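Local coordinates for myosin regulatory light chain (Physarum polycephalum, PDB 2BL0), which binds calcium in its first EF-hand and serves as a light chain in the regulatory domain of a myosin motor, at residues B[7-11]-B[55-60]. Numbering follows the deposited sequence.
Sequences IQECF and FDLATF
The F11 ring lies with one face against the first turn of helix 57-64: L57 CB sits 4.2 Å from the ring centroid, 9° off its normal, a CH-pi contact, and L57 N lies above the same ring toward its rim. At the ring's edge, in plane, F11 CE1 meets the carbonyl oxygen F55 O at 3.6 Å; F60 CD2 also comes to the edge, near the plane. The F11 and F55 rings are oblique, planes at 70°, closest at F11 CE1 and F55 CE2 (3.9 Å). With CG anti to the backbone N (chi1 -177°), the F11 ring reaches across to the start of helix 57-64, where D56 is the N-cap and D56 OD1 accepts from T59 N at 3.1 Å. Obliquely to the F60 ring, I7 CG2 reaches F60 CD2 at 3.5 Å and C10 SG makes a sulfur-aromatic contact near F60 CZ, while I7 O lies at its edge. L57 CD1 crosses from the other helix to F11 CB (3.7 Å), and L57 CD2 nears Q8 CG. An alanine in place of F11 is likely to strip L57 CB of its aromatic partner and open a gap beside F55 and F60. The contact joins the entering helix 4-14 of the first EF-hand to helix 57-64, which follows the short strand 54-55; the calcium ion in that hand's loop lies about 7 Å from the F11 side chain. Beside it, V22 of strand 22-23 touches F11 and pairs with F55 through backbone hydrogen bonds, and helix 27-33 packs on F60 through L27, A30 and L31.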
loop_
_atom_site.group_PDB
_atom_site.type_symbol
_atom_site.label_atom_id
_atom_site.label_comp_id
_atom_site.label_asym_id
_atom_site.label_seq_id
_atom_site.Cartn_x
_atom_site.Cartn_y
_atom_site.Cartn_z
ATOM N N ILE B 7 -8.896 5.733 -5.244
ATOM C CA ILE B 7 -8.938 5.713 -6.707
ATOM C C ILE B 7 -7.580 6.128 -7.288
ATOM O O ILE B 7 -7.064 5.475 -8.196
ATOM C CB ILE B 7 -10.100 6.598 -7.264
ATOM C CG1 ILE B 7 -11.457 6.009 -6.873
ATOM C CG2 ILE B 7 -10.032 6.666 -8.754
ATOM C CD1 ILE B 7 -12.632 6.980 -7.010
ATOM N N GLN B 8 -6.985 7.189 -6.750
ATOM C CA GLN B 8 -5.653 7.603 -7.208
ATOM C C GLN B 8 -4.599 6.512 -6.990
ATOM O O GLN B 8 -3.775 6.243 -7.854
ATOM C CB GLN B 8 -5.210 8.884 -6.500
ATOM C CG GLN B 8 -3.800 9.335 -6.877
ATOM C CD GLN B 8 -3.424 10.644 -6.217
ATOM O OE1 GLN B 8 -2.958 11.567 -6.879
ATOM N NE2 GLN B 8 -3.625 10.723 -4.919
ATOM N N GLU B 9 -4.628 5.891 -5.819
ATOM C CA GLU B 9 -3.680 4.851 -5.463
ATOM C C GLU B 9 -3.766 3.697 -6.439
ATOM O O GLU B 9 -2.754 3.157 -6.886
ATOM C CB GLU B 9 -3.994 4.338 -4.049
ATOM C CG GLU B 9 -3.076 3.241 -3.533
ATOM C CD GLU B 9 -3.439 2.763 -2.140
ATOM O OE1 GLU B 9 -4.636 2.569 -1.846
ATOM O OE2 GLU B 9 -2.515 2.594 -1.332
ATOM N N CYS B 10 -4.995 3.287 -6.722
ATOM C CA CYS B 10 -5.231 2.217 -7.660
ATOM C C CYS B 10 -4.691 2.571 -9.028
ATOM O O CYS B 10 -3.959 1.778 -9.609
ATOM C CB CYS B 10 -6.722 1.885 -7.723
ATOM S SG CYS B 10 -7.195 0.733 -9.055
ATOM N N PHE B 11 -5.004 3.770 -9.520
ATOM C CA PHE B 11 -4.534 4.207 -10.828
ATOM C C PHE B 11 -3.009 4.161 -10.899
ATOM O O PHE B 11 -2.448 3.651 -11.862
ATOM C CB PHE B 11 -5.041 5.610 -11.151
ATOM C CG PHE B 11 -4.656 6.089 -12.529
ATOM C CD1 PHE B 11 -5.494 5.851 -13.628
ATOM C CD2 PHE B 11 -3.483 6.777 -12.724
ATOM C CE1 PHE B 11 -5.140 6.275 -14.892
ATOM C CE2 PHE B 11 -3.127 7.208 -13.967
ATOM C CZ PHE B 11 -3.949 6.968 -15.059
ATOM N N PHE B 55 -6.369 5.835 -20.860
ATOM C CA PHE B 55 -7.131 6.780 -20.047
ATOM C C PHE B 55 -6.280 7.344 -18.914
ATOM O O PHE B 55 -5.346 6.701 -18.454
ATOM C CB PHE B 55 -8.415 6.145 -19.488
ATOM C CG PHE B 55 -8.186 4.962 -18.579
ATOM C CD1 PHE B 55 -7.994 3.682 -19.096
ATOM C CD2 PHE B 55 -8.172 5.127 -17.196
ATOM C CE1 PHE B 55 -7.797 2.588 -18.221
ATOM C CE2 PHE B 55 -7.971 4.038 -16.332
ATOM C CZ PHE B 55 -7.771 2.775 -16.857
ATOM N N ASP B 56 -6.624 8.543 -18.477
ATOM C CA ASP B 56 -5.942 9.211 -17.354
ATOM C C ASP B 56 -6.768 9.137 -16.071
ATOM O O ASP B 56 -7.859 8.570 -16.052
ATOM C CB ASP B 56 -5.522 10.647 -17.711
ATOM C CG ASP B 56 -6.687 11.595 -17.959
ATOM O OD1 ASP B 56 -7.850 11.294 -17.634
ATOM O OD2 ASP B 56 -6.497 12.738 -18.453
ATOM N N LEU B 57 -6.234 9.702 -14.994
ATOM C CA LEU B 57 -6.849 9.573 -13.685
ATOM C C LEU B 57 -8.206 10.243 -13.627
ATOM O O LEU B 57 -9.135 9.681 -13.074
ATOM C CB LEU B 57 -5.942 10.158 -12.599
ATOM C CG LEU B 57 -6.533 10.222 -11.185
ATOM C CD1 LEU B 57 -6.893 8.830 -10.677
ATOM C CD2 LEU B 57 -5.586 10.945 -10.241
ATOM N N ALA B 58 -8.323 11.432 -14.216
ATOM C CA ALA B 58 -9.582 12.185 -14.219
ATOM C C ALA B 58 -10.675 11.362 -14.860
ATOM O O ALA B 58 -11.778 11.292 -14.350
ATOM C CB ALA B 58 -9.427 13.528 -14.938
ATOM N N THR B 59 -10.343 10.716 -15.969
ATOM C CA THR B 59 -11.253 9.813 -16.655
ATOM C C THR B 59 -11.637 8.600 -15.802
ATOM O O THR B 59 -12.817 8.254 -15.652
ATOM C CB THR B 59 -10.622 9.384 -17.979
ATOM O OG1 THR B 59 -10.602 10.519 -18.880
ATOM C CG2 THR B 59 -11.448 8.320 -18.682
ATOM N N PHE B 60 -10.642 7.976 -15.199
ATOM C CA PHE B 60 -10.874 6.820 -14.364
ATOM C C PHE B 60 -11.848 7.177 -13.257
ATOM O O PHE B 60 -12.762 6.412 -12.982
ATOM C CB PHE B 60 -9.555 6.347 -13.767
ATOM C CG PHE B 60 -9.655 5.101 -12.935
ATOM C CD1 PHE B 60 -10.337 3.965 -13.392
ATOM C CD2 PHE B 60 -9.002 5.027 -11.726
ATOM C CE1 PHE B 60 -10.359 2.814 -12.620
ATOM C CE2 PHE B 60 -9.036 3.879 -10.969
ATOM C CZ PHE B 60 -9.710 2.778 -11.423
#